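Local coordinates for protein 2-oxoadipate dioxygenase/decarboxylase, chloroplastic/amyloplastic (Oryza sativa, PDB 6W1K) that catalyses the iron(II)-dependent decarboxylation and hydroxylation of 2-oxoadipate to D-2-hydroxyglutarate in plastid lysine catabolism, at residues S20-V25 and F82-R87; E89-F92 and L97-L100; L119-I124 and V285-R290. All coordinates share one frame; numbering follows the deposited sequence.

How the contacts relate
Each contact has one segment in, or leading into, a mixed sheet. Contact 1 sets helix 16-36 against the turn that leads into strand 85-92; contact 2 pairs that strand with 97-103; contact 3 joins the next strand, 121-127, to loop 285-290 by the Arg121-Glu287 salt bridge. Contacts 1 and 3 meet where Tyr84 OH lies 2.6 Å from Pro120 O, a probable hydrogen bond. Contacts 2 and 3 meet where Ala99 CB rests 3.5 Å from CZ of Phe123, whose ring packs on 2-oxoadipate. Between nearest atoms, the side chain of Phe92 in contact 2 is about 6 Å from the substrate, whereas that of Tyr84 in contact 1 is about 14 Å from it.

Contact 1 of 3, residues S20-V25 and F82-R87; sequences SFFRTV and FGYVPR
Phe82 CZ comes up to the edge of the Phe21 ring, near its plane, 3.6 Å from Phe21 CD2; the two ring planes are inclined by 50°. One face of the Phe21 ring is backed by CG2 of Val25, one helical turn further on. Phe22 reaches across to both Phe82 and Tyr84, and the rings meet obliquely, those of Phe22 and Phe82 at 36°. Phe22 CD1 sits 3.6 Å from Phe82 CB, and the two side chains run past each other in opposite directions. The far end of Phe22 goes to the tyrosine, its CZ 3.4 Å from Tyr84 CE1. With CG anti to the backbone N (chi1 176°), the Phe22 ring stands out from helix 16-36 toward this turn. Gly83 is the C-prime residue of the Schellman motif that ends helix 72-81, and a residue without a side chain takes up the positive phi with little strain. Phe82 and Tyr84 flank it in sequence, and both direct their CB toward helix 16-36. Tyrosine suits its place because its ring is buried among carbons while its hydroxyl can bond at the far end. With no polar bond between the segments, the fit of this aromatic cluster depends on ring shape and burial, while the buried hydroxyl of Tyr84 is satisfied by Pro120 O.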
loop_
_atom_site.group_PDB
_atom_site.type_symbol
_atom_site.label_atom_id
_atom_site.label_comp_id
_atom_site.label_asym_id
_atom_site.label_seq_id
_atom_site.Cartn_x
_atom_site.Cartn_y
_atom_site.Cartn_z
ATOM N N SER A 20 -21.138 -2.146 -3.579
ATOM C CA SER A 20 -21.417 -1.174 -2.514
ATOM C C SER A 20 -20.812 -1.612 -1.191
ATOM O O SER A 20 -20.195 -0.811 -0.462
ATOM C CB SER A 20 -22.941 -0.986 -2.351
ATOM O OG SER A 20 -23.481 -0.463 -3.529
ATOM N N PHE A 21 -21.027 -2.874 -0.834
ATOM C CA PHE A 21 -20.507 -3.361 0.440
ATOM C C PHE A 21 -18.980 -3.327 0.455
ATOM O O PHE A 21 -18.366 -2.865 1.433
ATOM C CB PHE A 21 -21.056 -4.766 0.709
ATOM C CG PHE A 21 -20.518 -5.372 1.958
ATOM C CD1 PHE A 21 -20.812 -4.807 3.174
ATOM C CD2 PHE A 21 -19.670 -6.459 1.911
ATOM C CE1 PHE A 21 -20.271 -5.332 4.340
ATOM C CE2 PHE A 21 -19.127 -6.996 3.071
ATOM C CZ PHE A 21 -19.413 -6.418 4.279
ATOM N N PHE A 22 -18.340 -3.755 -0.640
ATOM C CA PHE A 22 -16.883 -3.710 -0.702
ATOM C C PHE A 22 -16.362 -2.303 -0.473
ATOM O O PHE A 22 -15.386 -2.109 0.266
ATOM C CB PHE A 22 -16.378 -4.223 -2.046
ATOM C CG PHE A 22 -14.872 -4.109 -2.206
ATOM C CD1 PHE A 22 -14.041 -5.031 -1.616
ATOM C CD2 PHE A 22 -14.303 -3.073 -2.928
ATOM C CE1 PHE A 22 -12.659 -4.944 -1.760
ATOM C CE2 PHE A 22 -12.925 -2.973 -3.060
ATOM C CZ PHE A 22 -12.113 -3.909 -2.480
ATOM N N ARG A 23 -17.027 -1.304 -1.045
ATOM C CA ARG A 23 -16.567 0.068 -0.854
ATOM C C ARG A 23 -16.737 0.552 0.583
ATOM O O ARG A 23 -15.913 1.348 1.054
ATOM C CB ARG A 23 -17.286 0.998 -1.820
ATOM C CG ARG A 23 -16.868 0.733 -3.270
ATOM C CD ARG A 23 -17.649 1.567 -4.236
ATOM N NE ARG A 23 -17.355 1.260 -5.641
ATOM C CZ ARG A 23 -16.392 1.847 -6.368
ATOM N NH1 ARG A 23 -15.579 2.751 -5.808
ATOM N NH2 ARG A 23 -16.222 1.521 -7.653
ATOM N N THR A 24 -17.771 0.111 1.308
ATOM C CA THR A 24 -17.837 0.504 2.727
ATOM C C THR A 24 -16.687 -0.116 3.513
ATOM O O THR A 24 -16.242 0.463 4.511
ATOM C CB THR A 24 -19.160 0.112 3.406
ATOM O OG1 THR A 24 -19.228 -1.315 3.582
ATOM C CG2 THR A 24 -20.347 0.639 2.632
ATOM N N VAL A 25 -16.202 -1.301 3.105
ATOM C CA VAL A 25 -15.105 -1.929 3.827
ATOM C C VAL A 25 -13.809 -1.149 3.608
ATOM O O VAL A 25 -13.059 -0.869 4.561
ATOM C CB VAL A 25 -14.949 -3.410 3.409
ATOM C CG1 VAL A 25 -13.706 -4.032 4.090
ATOM C CG2 VAL A 25 -16.170 -4.267 3.790
ATOM N N PHE A 82 -14.333 -10.423 -3.603
ATOM C CA PHE A 82 -14.909 -9.246 -4.243
ATOM C C PHE A 82 -14.263 -8.952 -5.596
ATOM O O PHE A 82 -14.109 -7.800 -5.999
ATOM C CB PHE A 82 -14.847 -8.073 -3.261
ATOM C CG PHE A 82 -15.827 -8.255 -2.126
ATOM C CD1 PHE A 82 -17.195 -8.005 -2.322
ATOM C CD2 PHE A 82 -15.412 -8.767 -0.901
ATOM C CE1 PHE A 82 -18.141 -8.251 -1.318
ATOM C CE2 PHE A 82 -16.343 -8.998 0.113
ATOM C CZ PHE A 82 -17.703 -8.739 -0.090
ATOM N N GLY A 83 -13.987 -10.013 -6.365
ATOM C CA GLY A 83 -13.742 -9.902 -7.788
ATOM C C GLY A 83 -12.342 -9.465 -8.183
ATOM O O GLY A 83 -12.074 -9.294 -9.382
ATOM N N TYR A 84 -11.433 -9.315 -7.233
ATOM C CA TYR A 84 -10.051 -9.028 -7.584
ATOM C C TYR A 84 -9.360 -10.274 -8.143
ATOM O O TYR A 84 -9.720 -11.415 -7.850
ATOM C CB TYR A 84 -9.267 -8.505 -6.392
ATOM C CG TYR A 84 -9.480 -7.046 -6.105
ATOM C CD1 TYR A 84 -10.689 -6.604 -5.596
ATOM C CD2 TYR A 84 -8.487 -6.106 -6.389
ATOM C CE1 TYR A 84 -10.894 -5.263 -5.340
ATOM C CE2 TYR A 84 -8.682 -4.771 -6.146
ATOM C CZ TYR A 84 -9.888 -4.356 -5.599
ATOM O OH TYR A 84 -10.108 -3.018 -5.359
ATOM N N VAL A 85 -8.361 -10.016 -8.980
ATOM C CA VAL A 85 -7.682 -11.033 -9.774
ATOM C C VAL A 85 -6.208 -10.974 -9.400
ATOM O O VAL A 85 -5.584 -9.921 -9.539
ATOM C CB VAL A 85 -7.860 -10.775 -11.282
ATOM C CG1 VAL A 85 -7.133 -11.794 -12.174
ATOM C CG2 VAL A 85 -9.362 -10.778 -11.651
ATOM N N PRO A 86 -5.603 -12.084 -8.977
ATOM C CA PRO A 86 -4.160 -12.060 -8.695
ATOM C C PRO A 86 -3.333 -11.875 -9.962
ATOM O O PRO A 86 -3.622 -12.425 -11.031
ATOM C CB PRO A 86 -3.902 -13.426 -8.031
ATOM C CG PRO A 86 -4.974 -14.303 -8.519
ATOM C CD PRO A 86 -6.197 -13.403 -8.698
ATOM N N ARG A 87 -2.292 -11.074 -9.828
ATOM C CA ARG A 87 -1.414 -10.773 -10.947
ATOM C C ARG A 87 0.010 -11.243 -10.646
ATOM O O ARG A 87 0.202 -12.402 -10.271
ATOM C CB ARG A 87 -1.514 -9.285 -11.263
ATOM C CG ARG A 87 -2.992 -8.860 -11.554
ATOM C CD ARG A 87 -3.511 -9.381 -12.948
ATOM N NE ARG A 87 -2.766 -8.720 -14.009
ATOM C CZ ARG A 87 -3.140 -7.605 -14.635
ATOM N NH1 ARG A 87 -4.293 -7.031 -14.365
ATOM N NH2 ARG A 87 -2.359 -7.065 -15.553
#

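Contact 2 of 3, residues E89-F92 and L97-L100; sequences ELRF and LRAL
Glu89 and Arg98 form a salt bridge across the two strands, the OE1 oxygen approaching the edge of the guanidinium at NH1. At 3.3 Å between Glu89 OE1 and Arg98 NH1 the hydrogen bond is weak, and the two planes stand 73° apart. The other carboxylate oxygen, Glu89 OE2, pairs with Arg91 NE at 3.0 Å, so one acid serves two arginines. Arg98, extended as far as CD and then bent at chi3 (82°), passes its CG over one face of the Arg91 guanidinium; its stronger partner is Glu126 of strand 121-127, whose OE2 forms a salt bridge with NH2. Were this arginine an alanine, Glu89 OE1 and Glu126 would probably lose their common partner, and the Arg91 guanidinium the methylenes packed against it. The backbones are bound in antiparallel fashion: Leu90 with Ala99 and Phe92 with Leu97 are hydrogen-bonded pairs, and Leu90 N reaches Ala99 O at 2.9 Å. Apolar packing takes the opposite face, where Phe92 CB meets Leu97 CB at 4.0 Å. A small methyl suits Ala99 because the rings of Phe92 and Phe123 both come up to it. This apolar face is turned to the pocket side: strand 121-127 continues the beta hairpin 85-92/97-103, and helix 296-302 packs on Phe92 through Val296 and Ala299, the latter lining the 2-oxoadipate pocket.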
loop_
_atom_site.group_PDB
_atom_site.type_symbol
_atom_site.label_atom_id
_atom_site.label_comp_id
_atom_site.label_asym_id
_atom_site.label_seq_id
_atom_site.Cartn_x
_atom_site.Cartn_y
_atom_site.Cartn_z
ATOM N N GLU A 89 3.832 -11.853 -9.150
ATOM C CA GLU A 89 4.579 -11.986 -7.907
ATOM C C GLU A 89 5.912 -11.262 -8.014
ATOM O O GLU A 89 6.664 -11.467 -8.973
ATOM C CB GLU A 89 4.813 -13.464 -7.595
ATOM C CG GLU A 89 5.560 -13.718 -6.316
ATOM C CD GLU A 89 5.849 -15.191 -6.096
ATOM O OE1 GLU A 89 4.886 -15.944 -5.811
ATOM O OE2 GLU A 89 7.031 -15.590 -6.223
ATOM N N LEU A 90 6.228 -10.459 -7.001
ATOM C CA LEU A 90 7.512 -9.778 -6.890
ATOM C C LEU A 90 8.302 -10.355 -5.722
ATOM O O LEU A 90 7.728 -10.666 -4.669
ATOM C CB LEU A 90 7.284 -8.288 -6.663
ATOM C CG LEU A 90 6.745 -7.503 -7.860
ATOM C CD1 LEU A 90 5.275 -7.781 -8.055
ATOM C CD2 LEU A 90 6.987 -6.014 -7.666
ATOM N N ARG A 91 9.615 -10.485 -5.891
ATOM C CA ARG A 91 10.482 -11.005 -4.843
ATOM C C ARG A 91 11.495 -9.951 -4.430
ATOM O O ARG A 91 12.029 -9.231 -5.271
ATOM C CB ARG A 91 11.189 -12.276 -5.314
ATOM C CG ARG A 91 10.206 -13.359 -5.712
ATOM C CD ARG A 91 10.855 -14.752 -5.743
ATOM N NE ARG A 91 9.872 -15.787 -5.405
ATOM C CZ ARG A 91 9.525 -16.136 -4.161
ATOM N NH1 ARG A 91 10.090 -15.552 -3.099
ATOM N NH2 ARG A 91 8.603 -17.080 -3.978
ATOM N N PHE A 92 11.771 -9.884 -3.118
ATOM C CA PHE A 92 12.708 -8.925 -2.529
ATOM C C PHE A 92 13.685 -9.716 -1.688
ATOM O O PHE A 92 13.520 -9.808 -0.460
ATOM C CB PHE A 92 11.960 -7.867 -1.720
ATOM C CG PHE A 92 10.954 -7.151 -2.521
ATOM C CD1 PHE A 92 9.663 -7.664 -2.654
ATOM C CD2 PHE A 92 11.295 -6.012 -3.235
ATOM C CE1 PHE A 92 8.730 -7.039 -3.462
ATOM C CE2 PHE A 92 10.355 -5.382 -4.045
ATOM C CZ PHE A 92 9.070 -5.901 -4.145
ATOM N N LEU A 97 11.270 -10.696 1.527
ATOM C CA LEU A 97 9.858 -10.453 1.292
ATOM C C LEU A 97 9.414 -11.041 -0.044
ATOM O O LEU A 97 10.204 -11.185 -0.971
ATOM C CB LEU A 97 9.551 -8.948 1.276
ATOM C CG LEU A 97 10.122 -8.064 2.388
ATOM C CD1 LEU A 97 9.899 -6.574 2.074
ATOM C CD2 LEU A 97 9.484 -8.461 3.714
ATOM N N ARG A 98 8.130 -11.353 -0.129
ATOM C CA ARG A 98 7.454 -11.737 -1.368
ATOM C C ARG A 98 6.198 -10.885 -1.401
ATOM O O ARG A 98 5.670 -10.519 -0.350
ATOM C CB ARG A 98 7.123 -13.238 -1.365
ATOM C CG ARG A 98 6.192 -13.699 -2.442
ATOM C CD ARG A 98 6.016 -15.230 -2.388
ATOM N NE ARG A 98 5.026 -15.641 -1.395
ATOM C CZ ARG A 98 3.738 -15.882 -1.660
ATOM N NH1 ARG A 98 3.262 -15.775 -2.899
ATOM N NH2 ARG A 98 2.918 -16.243 -0.677
ATOM N N ALA A 99 5.748 -10.511 -2.604
ATOM C CA ALA A 99 4.547 -9.709 -2.745
ATOM C C ALA A 99 3.756 -10.194 -3.954
ATOM O O ALA A 99 4.317 -10.749 -4.885
ATOM C CB ALA A 99 4.867 -8.217 -2.910
ATOM N N LEU A 100 2.445 -9.977 -3.907
ATOM C CA LEU A 100 1.541 -10.220 -5.022
ATOM C C LEU A 100 0.651 -9.007 -5.147
ATOM O O LEU A 100 0.250 -8.427 -4.137
ATOM C CB LEU A 100 0.696 -11.440 -4.763
ATOM C CG LEU A 100 -0.036 -12.198 -5.856
ATOM C CD1 LEU A 100 0.897 -12.671 -6.924
ATOM C CD2 LEU A 100 -0.734 -13.395 -5.171
#

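Contact 3 of 3, residues L119-I124 and V285-R290. With OOG (2-oxoadipic acid), chain F.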
loop_
_atom_site.group_PDB
_atom_site.type_symbol
_atom_site.label_atom_id
_atom_site.label_comp_id
_atom_site.label_asym_id
_atom_site.label_seq_id
_atom_site.Cartn_x
_atom_site.Cartn_y
_atom_site.Cartn_z
ATOM N N LEU A 119 -11.834 1.656 -8.469
ATOM C CA LEU A 119 -11.378 0.800 -7.385
ATOM C C LEU A 119 -9.863 0.644 -7.431
ATOM O O LEU A 119 -9.277 0.536 -8.522
ATOM C CB LEU A 119 -12.028 -0.572 -7.477
ATOM C CG LEU A 119 -13.477 -0.711 -7.039
ATOM C CD1 LEU A 119 -13.897 -2.131 -7.418
ATOM C CD2 LEU A 119 -13.715 -0.399 -5.558
ATOM N N PRO A 120 -9.198 0.625 -6.279
ATOM C CA PRO A 120 -7.734 0.557 -6.280
ATOM C C PRO A 120 -7.232 -0.864 -6.498
ATOM O O PRO A 120 -7.909 -1.848 -6.178
ATOM C CB PRO A 120 -7.366 1.070 -4.885
ATOM C CG PRO A 120 -8.531 0.610 -3.990
ATOM C CD PRO A 120 -9.756 0.797 -4.912
ATOM N N ARG A 121 -6.060 -0.943 -7.128
ATOM C CA ARG A 121 -5.268 -2.160 -7.091
ATOM C C ARG A 121 -4.893 -2.443 -5.643
ATOM O O ARG A 121 -4.953 -1.566 -4.777
ATOM C CB ARG A 121 -4.016 -2.036 -7.972
ATOM C CG ARG A 121 -4.279 -1.661 -9.449
ATOM C CD ARG A 121 -2.968 -1.175 -10.036
ATOM N NE ARG A 121 -3.046 -0.647 -11.387
ATOM C CZ ARG A 121 -3.430 0.583 -11.701
ATOM N NH1 ARG A 121 -3.791 1.442 -10.743
ATOM N NH2 ARG A 121 -3.447 0.951 -12.964
ATOM N N ILE A 122 -4.525 -3.691 -5.366
ATOM C CA ILE A 122 -4.082 -4.078 -4.032
ATOM C C ILE A 122 -2.699 -4.712 -4.133
ATOM O O ILE A 122 -2.473 -5.582 -4.968
ATOM C CB ILE A 122 -5.068 -5.050 -3.338
ATOM C CG1 ILE A 122 -6.506 -4.538 -3.388
ATOM C CG2 ILE A 122 -4.615 -5.262 -1.897
ATOM C CD1 ILE A 122 -6.801 -3.416 -2.482
ATOM N N PHE A 123 -1.777 -4.265 -3.281
ATOM C CA PHE A 123 -0.405 -4.769 -3.211
ATOM C C PHE A 123 -0.251 -5.368 -1.812
ATOM O O PHE A 123 -0.454 -4.660 -0.825
ATOM C CB PHE A 123 0.599 -3.625 -3.455
ATOM C CG PHE A 123 2.034 -4.057 -3.545
ATOM C CD1 PHE A 123 2.766 -4.372 -2.393
ATOM C CD2 PHE A 123 2.666 -4.126 -4.781
ATOM C CE1 PHE A 123 4.114 -4.762 -2.487
ATOM C CE2 PHE A 123 4.002 -4.519 -4.887
ATOM C CZ PHE A 123 4.724 -4.845 -3.744
ATOM N N ILE A 124 0.038 -6.677 -1.721
ATOM C CA ILE A 124 0.120 -7.360 -0.430
ATOM C C ILE A 124 1.468 -8.066 -0.367
ATOM O O ILE A 124 1.790 -8.872 -1.248
ATOM C CB ILE A 124 -1.000 -8.381 -0.210
ATOM C CG1 ILE A 124 -2.371 -7.733 -0.447
ATOM C CG2 ILE A 124 -0.917 -8.900 1.202
ATOM C CD1 ILE A 124 -3.549 -8.698 -0.417
ATOM N N VAL A 285 -6.390 9.247 -23.580
ATOM C CA VAL A 285 -5.710 8.243 -22.771
ATOM C C VAL A 285 -6.595 7.874 -21.588
ATOM O O VAL A 285 -7.063 8.747 -20.850
ATOM C CB VAL A 285 -4.338 8.754 -22.308
ATOM C CG1 VAL A 285 -3.596 7.671 -21.567
ATOM C CG2 VAL A 285 -3.509 9.220 -23.494
ATOM N N ASN A 286 -6.845 6.577 -21.423
ATOM C CA ASN A 286 -7.536 6.016 -20.270
ATOM C C ASN A 286 -6.579 5.108 -19.508
ATOM O O ASN A 286 -5.455 4.858 -19.947
ATOM C CB ASN A 286 -8.779 5.239 -20.702
ATOM C CG ASN A 286 -9.734 6.090 -21.506
ATOM O OD1 ASN A 286 -9.641 6.196 -22.738
ATOM N ND2 ASN A 286 -10.662 6.723 -20.800
ATOM N N GLU A 287 -7.040 4.603 -18.361
ATOM C CA GLU A 287 -6.122 3.893 -17.466
ATOM C C GLU A 287 -5.559 2.648 -18.136
ATOM O O GLU A 287 -4.407 2.277 -17.895
ATOM C CB GLU A 287 -6.834 3.537 -16.152
ATOM C CG GLU A 287 -5.914 2.984 -15.027
ATOM C CD GLU A 287 -5.060 4.051 -14.332
ATOM O OE1 GLU A 287 -5.195 5.255 -14.661
ATOM O OE2 GLU A 287 -4.258 3.673 -13.440
ATOM N N HIS A 288 -6.335 2.012 -19.015
ATOM C CA HIS A 288 -5.853 0.783 -19.633
ATOM C C HIS A 288 -4.794 1.046 -20.701
ATOM O O HIS A 288 -4.103 0.110 -21.112
ATOM C CB HIS A 288 -7.036 -0.021 -20.193
ATOM C CG HIS A 288 -7.591 0.496 -21.481
ATOM N ND1 HIS A 288 -8.604 1.430 -21.534
ATOM C CD2 HIS A 288 -7.306 0.177 -22.767
ATOM C CE1 HIS A 288 -8.897 1.688 -22.797
ATOM N NE2 HIS A 288 -8.123 0.941 -23.567
ATOM N N HIS A 289 -4.602 2.296 -21.105
ATOM C CA HIS A 289 -3.551 2.665 -22.044
ATOM C C HIS A 289 -2.221 2.945 -21.370
ATOM O O HIS A 289 -1.260 3.312 -22.057
ATOM C CB HIS A 289 -3.946 3.916 -22.809
ATOM C CG HIS A 289 -5.128 3.740 -23.694
ATOM N ND1 HIS A 289 -6.268 4.504 -23.570
ATOM C CD2 HIS A 289 -5.343 2.904 -24.739
ATOM C CE1 HIS A 289 -7.134 4.152 -24.505
ATOM N NE2 HIS A 289 -6.599 3.180 -25.224
ATOM N N ARG A 290 -2.172 2.844 -20.047
ATOM C CA ARG A 290 -1.035 3.249 -19.242
ATOM C C ARG A 290 -0.359 2.021 -18.644
ATOM O O ARG A 290 -0.970 0.959 -18.479
ATOM C CB ARG A 290 -1.487 4.220 -18.142
ATOM C CG ARG A 290 -2.217 5.454 -18.666
ATOM C CD ARG A 290 -2.597 6.393 -17.512
ATOM N NE ARG A 290 -3.124 7.675 -17.976
ATOM C CZ ARG A 290 -2.372 8.726 -18.282
ATOM N NH1 ARG A 290 -1.052 8.660 -18.169
ATOM N NH2 ARG A 290 -2.936 9.848 -18.692
HETATM C C2 OOG F . 4.786 -1.674 -0.088
HETATM C C3 OOG F . 5.889 -0.974 -0.883
HETATM C C4 OOG F . 5.784 -1.340 -2.368
HETATM C C6 OOG F . 4.916 -0.033 -4.500
HETATM O O4 OOG F . 5.739 -0.613 -5.252
HETATM O O3 OOG F . 4.270 0.949 -4.928
HETATM C C5 OOG F . 4.703 -0.521 -3.072
HETATM C C1 OOG F . 4.986 -1.523 1.428
HETATM O O1 OOG F . 4.426 -2.247 2.175
HETATM O O2 OOG F . 5.820 -0.538 1.959
HETATM O O5 OOG F . 3.693 -0.261 -2.522
HETATM O O HOH W 1 -2.821 1.033 -15.979
#
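Arg121 and Glu287 approach from opposite directions, OE2 coming to the edge of the guanidinium at NH2, in a salt bridge that is the one direct contact between the two segments. Arg121 NH2 donates to Glu287 OE2 at 2.9 Å, with an almost straight N-H...O angle of 173°. The acceptor lies in the guanidinium plane and offers its anti lone pair, the one away from OE1; the two flat groups are turned 54° apart. An arginine suits this span because its chain runs extended from CG to NE, carrying the charge from the strand to the loop, whereas Glu287, bent at chi2 (75°), brings OE2 to NH2.

A water bridges the same two segments. It donates to Glu287 O at 2.8 Å and to Arg290 O at 3.1 Å, and accepts weakly from Arg121 NH2, tying the same nitrogen to the loop backbone.

The rest of the guanidinium is bonded too: Asp292 in a salt bridge with NE and Asp58 O with NH1, which should fix its rotation. Two acids probably balance the charge of Arg121 and offset the nearby guanidinium of Arg271. Further out, Glu287 OE1 is bonded to His201 NE2. The loop itself is shaped by a short 3-10 turn at 287-289, in which Arg290 N bonds to Glu287 O at 3.2 Å.

Two residues along from Arg121, Phe123 lays one ring face over the substrate, its CE1 3.8 Å from 2-oxoadipate C4. Strand 121-127 runs between 57-65, whose iron ligand His59 touches Arg121, and 97-103; helix 72-81 packs on its Ile122 and Ile124, and the 285-290 loop leads on to helix 296-302.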